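Local coordinates for thiazoline oxidase/subtilisin-like protease (Prochloron didemni, PDB 4H6X), which probably cleaves and transamidates precursor peptides to give macrocyclic patellamides, as a subtilisin-like maturation protease, at residues L251-E256 against R327-I332; I35-G40 against H112-I117. All blocks are in the same frame, centred on the assembly; numbering follows the deposited sequence.

Contact 1 (L251-E256 against R327-I332)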
loop_
_atom_site.group_PDB
_atom_site.type_symbol
_atom_site.label_atom_id
_atom_site.label_comp_id
_atom_site.label_asym_id
_atom_site.label_seq_id
_atom_site.Cartn_x
_atom_site.Cartn_y
_atom_site.Cartn_z
ATOM N N LEU A 251 -7.943 1.271 -11.212
ATOM C CA LEU A 251 -7.865 -0.167 -11.030
ATOM C C LEU A 251 -6.417 -0.610 -11.074
ATOM O O LEU A 251 -5.642 -0.118 -11.894
ATOM C CB LEU A 251 -8.619 -0.890 -12.147
ATOM C CG LEU A 251 -10.011 -1.483 -11.951
ATOM C CD1 LEU A 251 -10.208 -2.575 -13.002
ATOM C CD2 LEU A 251 -10.199 -2.075 -10.566
ATOM N N ALA A 252 -6.053 -1.543 -10.195
ATOM C CA ALA A 252 -4.721 -2.137 -10.219
ATOM C C ALA A 252 -4.813 -3.626 -9.829
ATOM O O ALA A 252 -5.836 -4.051 -9.287
ATOM C CB ALA A 252 -3.801 -1.374 -9.284
ATOM N N PRO A 253 -3.773 -4.432 -10.136
ATOM C CA PRO A 253 -3.804 -5.830 -9.691
ATOM C C PRO A 253 -4.110 -5.933 -8.188
ATOM O O PRO A 253 -3.392 -5.351 -7.361
ATOM C CB PRO A 253 -2.374 -6.318 -9.957
ATOM C CG PRO A 253 -1.865 -5.434 -11.048
ATOM C CD PRO A 253 -2.491 -4.094 -10.787
ATOM N N GLY A 254 -5.182 -6.644 -7.856
ATOM C CA GLY A 254 -5.558 -6.891 -6.460
ATOM C C GLY A 254 -5.735 -8.364 -6.115
ATOM O O GLY A 254 -6.043 -8.709 -4.971
ATOM N N GLU A 255 -5.540 -9.235 -7.101
ATOM C CA GLU A 255 -5.728 -10.662 -6.899
ATOM C C GLU A 255 -4.389 -11.398 -6.843
ATOM O O GLU A 255 -3.539 -11.223 -7.711
ATOM C CB GLU A 255 -6.629 -11.231 -8.000
ATOM C CG GLU A 255 -6.960 -12.706 -7.854
ATOM C CD GLU A 255 -8.012 -13.178 -8.847
ATOM O OE1 GLU A 255 -8.090 -12.625 -9.963
ATOM O OE2 GLU A 255 -8.762 -14.119 -8.507
ATOM N N GLU A 256 -4.209 -12.224 -5.814
ATOM C CA GLU A 256 -3.010 -13.067 -5.701
ATOM C C GLU A 256 -1.730 -12.239 -5.696
ATOM O O GLU A 256 -0.767 -12.516 -6.428
ATOM C CB GLU A 256 -2.973 -14.130 -6.805
ATOM C CG GLU A 256 -4.055 -15.192 -6.677
ATOM C CD GLU A 256 -3.739 -16.191 -5.587
ATOM O OE1 GLU A 256 -2.606 -16.721 -5.585
ATOM O OE2 GLU A 256 -4.616 -16.445 -4.730
ATOM N N ARG A 327 -11.834 4.838 -13.229
ATOM C CA ARG A 327 -11.281 5.611 -14.345
ATOM C C ARG A 327 -10.549 4.714 -15.356
ATOM O O ARG A 327 -10.231 5.150 -16.473
ATOM C CB ARG A 327 -10.368 6.739 -13.844
ATOM C CG ARG A 327 -10.119 7.843 -14.853
ATOM C CD ARG A 327 -11.331 8.750 -15.046
ATOM N NE ARG A 327 -11.405 9.781 -14.020
ATOM C CZ ARG A 327 -10.771 10.952 -14.070
ATOM N NH1 ARG A 327 -10.004 11.275 -15.109
ATOM N NH2 ARG A 327 -10.915 11.811 -13.071
ATOM N N GLY A 328 -10.291 3.465 -14.965
ATOM C CA GLY A 328 -9.590 2.504 -15.822
ATOM C C GLY A 328 -8.460 1.797 -15.101
ATOM O O GLY A 328 -8.248 2.002 -13.895
ATOM N N PHE A 329 -7.723 0.977 -15.844
ATOM C CA PHE A 329 -6.581 0.236 -15.307
ATOM C C PHE A 329 -5.314 1.084 -15.390
ATOM O O PHE A 329 -5.115 1.809 -16.369
ATOM C CB PHE A 329 -6.407 -1.083 -16.076
ATOM C CG PHE A 329 -5.311 -1.964 -15.539
ATOM C CD1 PHE A 329 -5.538 -2.792 -14.438
ATOM C CD2 PHE A 329 -4.056 -1.965 -16.126
ATOM C CE1 PHE A 329 -4.526 -3.604 -13.945
ATOM C CE2 PHE A 329 -3.037 -2.775 -15.630
ATOM C CZ PHE A 329 -3.276 -3.595 -14.540
ATOM N N VAL A 330 -4.456 0.979 -14.371
ATOM C CA VAL A 330 -3.209 1.749 -14.295
ATOM C C VAL A 330 -2.422 1.675 -15.605
ATOM O O VAL A 330 -2.254 0.588 -16.180
ATOM C CB VAL A 330 -2.335 1.316 -13.082
ATOM C CG1 VAL A 330 -1.967 -0.159 -13.156
ATOM C CG2 VAL A 330 -1.082 2.177 -12.947
ATOM N N ASN A 331 -1.940 2.832 -16.055
ATOM C CA ASN A 331 -1.216 2.957 -17.318
ATOM C C ASN A 331 0.072 3.720 -17.082
ATOM O O ASN A 331 0.170 4.912 -17.380
ATOM C CB ASN A 331 -2.108 3.664 -18.363
ATOM C CG ASN A 331 -1.442 3.825 -19.729
ATOM O OD1 ASN A 331 -0.365 3.290 -19.982
ATOM N ND2 ASN A 331 -2.084 4.594 -20.611
ATOM N N ILE A 332 1.068 3.023 -16.539
ATOM C CA ILE A 332 2.381 3.609 -16.305
ATOM C C ILE A 332 2.965 4.305 -17.555
ATOM O O ILE A 332 3.406 5.451 -17.467
ATOM C CB ILE A 332 3.380 2.579 -15.716
ATOM C CG1 ILE A 332 3.037 2.267 -14.246
ATOM C CG2 ILE A 332 4.805 3.093 -15.806
ATOM C CD1 ILE A 332 3.925 1.189 -13.636
#
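Phe329 sets its ring obliquely against Leu251, Ala252 and Pro253 where the loop ahead of helix 332-340 meets the edge strand 249-253 of the parallel sheet in this subtilisin-like fold. A single beta bridge, Leu251 with Phe329, joins the backbones. Leu251 N donates to Gly328 O at 2.8 Å in a nearly straight bond, while Val330 N returns a bond to Leu251 O. Leu251 thus uses both its backbone polar groups on the loop, and Phe329 CA lies 3.6 Å from the same Leu251 O, close enough for a CA-H...O contact. With CG anti to the Phe329 backbone N (chi1 -176°), the ring extends beside the strand toward the proline. The ring and Pro253 cross at about a right angle, with Phe329 CE1 3.8 Å from Pro253 CD and Phe329 CZ close by. Over one face of the ring, off-centre toward its rim, stands Val330 CG1, which also approaches Ala252 CB at 4.5 Å. Replacing Phe329 with an alanine would probably leave Pro253 CD and Val330 CG1 without their shared apolar neighbour. Beyond the pair, Met280 of helix 273-293 touches both Ala252 and Val330. On the Gly328 side of the bridge, Leu251 CB passes 3.4 Å from Gly328 O, the carbonyl that accepts the Leu251 N-H.

Contact 2 (I35-G40 against H112-I117)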
loop_
_atom_site.group_PDB
_atom_site.type_symbol
_atom_site.label_atom_id
_atom_site.label_comp_id
_atom_site.label_asym_id
_atom_site.label_seq_id
_atom_site.Cartn_x
_atom_site.Cartn_y
_atom_site.Cartn_z
ATOM N N ILE A 35 6.613 7.633 2.626
ATOM C CA ILE A 35 5.278 7.039 2.621
ATOM C C ILE A 35 4.928 6.726 4.071
ATOM O O ILE A 35 5.684 6.043 4.753
ATOM C CB ILE A 35 5.236 5.716 1.797
ATOM C CG1 ILE A 35 5.691 5.950 0.338
ATOM C CG2 ILE A 35 3.846 5.079 1.853
ATOM C CD1 ILE A 35 6.406 4.751 -0.274
ATOM N N VAL A 36 3.791 7.241 4.540
ATOM C CA VAL A 36 3.315 6.905 5.884
ATOM C C VAL A 36 2.159 5.937 5.729
ATOM O O VAL A 36 1.173 6.230 5.043
ATOM C CB VAL A 36 2.899 8.147 6.712
ATOM C CG1 VAL A 36 2.401 7.729 8.093
ATOM C CG2 VAL A 36 4.078 9.110 6.860
ATOM N N ILE A 37 2.281 4.791 6.389
ATOM C CA ILE A 37 1.296 3.731 6.286
ATOM C C ILE A 37 0.480 3.665 7.568
ATOM O O ILE A 37 1.003 3.324 8.650
ATOM C CB ILE A 37 1.977 2.366 6.006
ATOM C CG1 ILE A 37 2.752 2.426 4.676
ATOM C CG2 ILE A 37 0.962 1.231 5.989
ATOM C CD1 ILE A 37 3.595 1.176 4.411
ATOM N N ILE A 38 -0.794 4.013 7.432
ATOM C CA ILE A 38 -1.748 3.947 8.524
ATOM C C ILE A 38 -2.441 2.592 8.450
ATOM O O ILE A 38 -3.338 2.361 7.613
ATOM C CB ILE A 38 -2.740 5.141 8.485
ATOM C CG1 ILE A 38 -1.958 6.467 8.577
ATOM C CG2 ILE A 38 -3.803 4.996 9.576
ATOM C CD1 ILE A 38 -2.810 7.726 8.406
ATOM N N ASP A 39 -2.011 1.678 9.323
ATOM C CA ASP A 39 -2.466 0.288 9.255
ATOM C C ASP A 39 -2.107 -0.347 10.598
ATOM O O ASP A 39 -1.941 0.372 11.588
ATOM C CB ASP A 39 -1.757 -0.425 8.081
ATOM C CG ASP A 39 -2.476 -1.702 7.618
ATOM O OD1 ASP A 39 -3.178 -2.366 8.421
ATOM O OD2 ASP A 39 -2.289 -2.074 6.441
ATOM N N GLY A 40 -1.979 -1.669 10.639
ATOM C CA GLY A 40 -1.536 -2.366 11.864
ATOM C C GLY A 40 -0.034 -2.285 12.090
ATOM O O GLY A 40 0.669 -1.460 11.487
ATOM N N HIS A 112 1.840 -7.382 5.069
ATOM C CA HIS A 112 1.638 -7.624 3.659
ATOM C C HIS A 112 1.770 -6.314 2.874
ATOM O O HIS A 112 2.569 -6.219 1.942
ATOM C CB HIS A 112 0.258 -8.241 3.422
ATOM C CG HIS A 112 0.171 -9.048 2.170
ATOM N ND1 HIS A 112 -0.073 -8.484 0.937
ATOM C CD2 HIS A 112 0.309 -10.382 1.954
ATOM C CE1 HIS A 112 -0.093 -9.432 0.016
ATOM N NE2 HIS A 112 0.133 -10.594 0.607
ATOM N N VAL A 113 0.962 -5.328 3.256
ATOM C CA VAL A 113 0.945 -4.010 2.597
ATOM C C VAL A 113 2.337 -3.381 2.599
ATOM O O VAL A 113 2.801 -2.940 1.571
ATOM C CB VAL A 113 -0.108 -3.082 3.262
ATOM C CG1 VAL A 113 0.159 -1.607 2.971
ATOM C CG2 VAL A 113 -1.489 -3.475 2.783
ATOM N N THR A 114 3.015 -3.392 3.743
ATOM C CA THR A 114 4.324 -2.752 3.855
ATOM C C THR A 114 5.365 -3.445 2.965
ATOM O O THR A 114 6.153 -2.775 2.290
ATOM C CB THR A 114 4.788 -2.682 5.324
ATOM O OG1 THR A 114 3.780 -2.016 6.106
ATOM C CG2 THR A 114 6.091 -1.929 5.449
ATOM N N SER A 115 5.350 -4.778 2.958
ATOM C CA SER A 115 6.257 -5.550 2.094
ATOM C C SER A 115 5.989 -5.296 0.602
ATOM O O SER A 115 6.926 -5.242 -0.206
ATOM C CB SER A 115 6.184 -7.053 2.429
ATOM O OG SER A 115 4.951 -7.633 1.993
ATOM N N THR A 116 4.718 -5.128 0.242
ATOM C CA THR A 116 4.340 -4.816 -1.155
ATOM C C THR A 116 4.940 -3.489 -1.624
ATOM O O THR A 116 5.311 -3.321 -2.793
ATOM C CB THR A 116 2.803 -4.801 -1.321
ATOM O OG1 THR A 116 2.314 -6.137 -1.133
ATOM C CG2 THR A 116 2.381 -4.311 -2.716
ATOM N N ILE A 117 5.017 -2.543 -0.700
ATOM C CA ILE A 117 5.520 -1.226 -1.007
ATOM C C ILE A 117 7.044 -1.211 -0.969
ATOM O O ILE A 117 7.690 -0.645 -1.861
ATOM C CB ILE A 117 4.902 -0.158 -0.062
ATOM C CG1 ILE A 117 3.391 -0.027 -0.353
ATOM C CG2 ILE A 117 5.617 1.172 -0.231
ATOM C CD1 ILE A 117 2.589 0.735 0.693
#
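This is a buried helix-on-sheet contact in the heart of the subtilisin-like fold: helix 101-118 packs on an inner strand, 34-39, of the parallel sheet, the short segments running nearly antiparallel at 161° with axes 10.2 Å apart. Ile35, Ile37 and Asp39 point toward the helix, against Val113, Thr114 and Ile117. The joining is apolar for the most part. Ile37 and Ile117 meet tip to tip, CD1 of Ile37 lying 3.9 Å from CD1 of Ile117, while Ile37 CG2 meets Val113 CG1 at 4.2 Å. The Ile37 side chain crosses that of Thr114 at a slant, its CD1 3.6 Å from Thr114 OG1, a hydroxyl within hydrogen-bonding reach of Ala110 O, its strongest partner, and of Asn136 OD1. Two residues earlier on the strand, CD1 of Ile35 rests 3.7 Å from CG2 of Ile117, the branch anti to the Ile117 backbone N. Asp39 OD2 lies 4.0 Å from Val113 CB and bonds to His109 ND1, while Asp39 OD1 takes the N-H of Gly40; both carboxylate oxygens are engaged. Asp39, His109 and Ser274 have catalytic-triad geometry, consistent with a subtilisin-like protease. Helix 273-293 also reaches Ile35 and Ile117, and strands 133-138 and 170-173 flank strand 34-39, whose reverse side, at Val36 and Ile38, faces helix 154-165.

In the fold
From the N terminus, after helix 20-26 the chain lays down strand 34-39 and passes through 71 residues, including helices 70-82 and 87-96, before helix 101-118 returns to it and closes contact 2. Contact 1 opens only later: after strand 249-253 the chain runs through helices 273-293 and 300-309, then comes back at 327-332. The two closures therefore follow in series, neither nested nor crossed. Their centres lie about 18 Å apart, and their nearest atoms about 7 Å. Both reach the same parallel sheet, contact 2 at an inner strand and contact 1 at an outermost one. Helix 273-293, part of the later loop, touches residues of both contacts.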